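Collagen alpha-1(XX) chain (Homo sapiens, PDB 5KF4) is a collagen chain of the extracellular matrix whose second fibronectin type III domain probably serves as a spacer or binding module. Local coordinates at residues Q21-S24 / S25-R28. Numbering follows the deposited sequence.
Sequences QVTS and SSIR
Thr-23 and Ser-26 face each other where the chain doubles back, and residues 21-24 and 25-28 run nearly antiparallel, their end-to-end directions 167° apart. The turn is closed by the backbone bond from Thr-23 N to Ser-26 O, 2.8 Å long and almost straight. Ser-26 O also receives a CA-H...O contact from Val-22 CA at 3.5 Å.

The Thr-23 hydroxyl reaches across the inside of the turn. Its chi1 of 77° tucks OG1 in over the backbone, near both N and C. There OG1 accepts a bond from Ser-25 N at 3.1 Å, two residues on, as in an ST turn. It also pairs with Ser-26 OG at 2.9 Å, and the direction of this bond is not settled. Thr-23 CG2 lies alongside Ser-26 OG at 3.4 Å. Replacing Thr-23 with alanine removes OG1, which would probably leave Ser-25 N without this acceptor and Ser-26 OG without its hydroxyl mate, so that the turn is held less firmly.

This is the loop between the first two strands, 15-20 and 27-32, of the three-stranded sheet in the fibronectin type III beta-sandwich. Ile-27 begins the second strand and pairs through its backbone with Leu-67 of strand 64-67, the neighbour in the same sheet.

Val-22 and Ile-27 project together from the other face of the hairpin, toward the sandwich interior, CG1 to CG2 at 4.1 Å. Both also touch Val-96 of the facing sheet.

At the open end of the hairpin, Gln-21 and Arg-28 run alongside each other in the same direction. Their amide and guanidinium planes stand nearly perpendicular, at 87°. Gln-21 OE1 meets the guanidinium edge and accepts a weak bond from Arg-28 NE at 3.2 Å. Beyond it, Arg-28 makes a long, weak ion pair with Glu-66.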
# COMPACT_ATOMS: atom_id res chain seq x y z
N GLN A 21 12.39 -7.38 0.62
CA GLN A 21 12.80 -7.63 2.00
C GLN A 21 11.74 -8.41 2.77
O GLN A 21 11.35 -8.03 3.87
CB GLN A 21 13.12 -6.33 2.73
CG GLN A 21 14.17 -5.47 2.04
CD GLN A 21 14.47 -4.20 2.79
OE1 GLN A 21 14.03 -4.01 3.92
NE2 GLN A 21 15.23 -3.30 2.17
N VAL A 22 11.27 -9.49 2.16
CA VAL A 22 10.19 -10.27 2.73
C VAL A 22 10.73 -11.15 3.83
O VAL A 22 11.63 -11.96 3.62
CB VAL A 22 9.50 -11.14 1.66
CG1 VAL A 22 8.29 -11.85 2.24
CG2 VAL A 22 9.12 -10.30 0.46
N THR A 23 10.17 -10.98 5.03
CA THR A 23 10.54 -11.83 6.15
C THR A 23 9.31 -12.59 6.62
O THR A 23 8.29 -12.62 5.93
CB THR A 23 11.13 -11.01 7.31
OG1 THR A 23 10.08 -10.34 8.03
CG2 THR A 23 12.14 -9.98 6.78
N SER A 24 9.41 -13.20 7.79
CA SER A 24 8.28 -13.91 8.38
C SER A 24 7.18 -12.97 8.84
O SER A 24 6.01 -13.35 8.92
CB SER A 24 8.75 -14.78 9.55
OG SER A 24 10.07 -14.44 9.93
N SER A 25 7.55 -11.72 9.12
CA SER A 25 6.61 -10.78 9.71
C SER A 25 6.59 -9.41 9.04
O SER A 25 5.83 -8.52 9.45
CB SER A 25 6.91 -10.62 11.21
OG SER A 25 8.19 -10.03 11.40
N SER A 26 7.41 -9.22 8.02
CA SER A 26 7.54 -7.91 7.38
C SER A 26 7.77 -7.98 5.87
O SER A 26 8.32 -8.95 5.36
CB SER A 26 8.68 -7.11 8.01
OG SER A 26 9.93 -7.54 7.48
N ILE A 27 7.32 -6.95 5.17
CA ILE A 27 7.68 -6.76 3.77
C ILE A 27 8.06 -5.30 3.57
O ILE A 27 7.65 -4.43 4.35
CB ILE A 27 6.55 -7.11 2.79
CG1 ILE A 27 5.43 -6.06 2.86
CG2 ILE A 27 6.05 -8.54 3.00
CD1 ILE A 27 4.58 -5.98 1.61
N ARG A 28 8.85 -5.01 2.54
CA ARG A 28 9.07 -3.61 2.22
C ARG A 28 8.26 -3.25 1.00
O ARG A 28 8.13 -4.04 0.06
CB ARG A 28 10.55 -3.30 1.99
CG ARG A 28 10.89 -1.92 2.53
CD ARG A 28 12.36 -1.54 2.36
NE ARG A 28 12.94 -1.01 3.59
CZ ARG A 28 12.51 0.07 4.25
NH1 ARG A 28 13.13 0.45 5.36
NH2 ARG A 28 11.48 0.78 3.81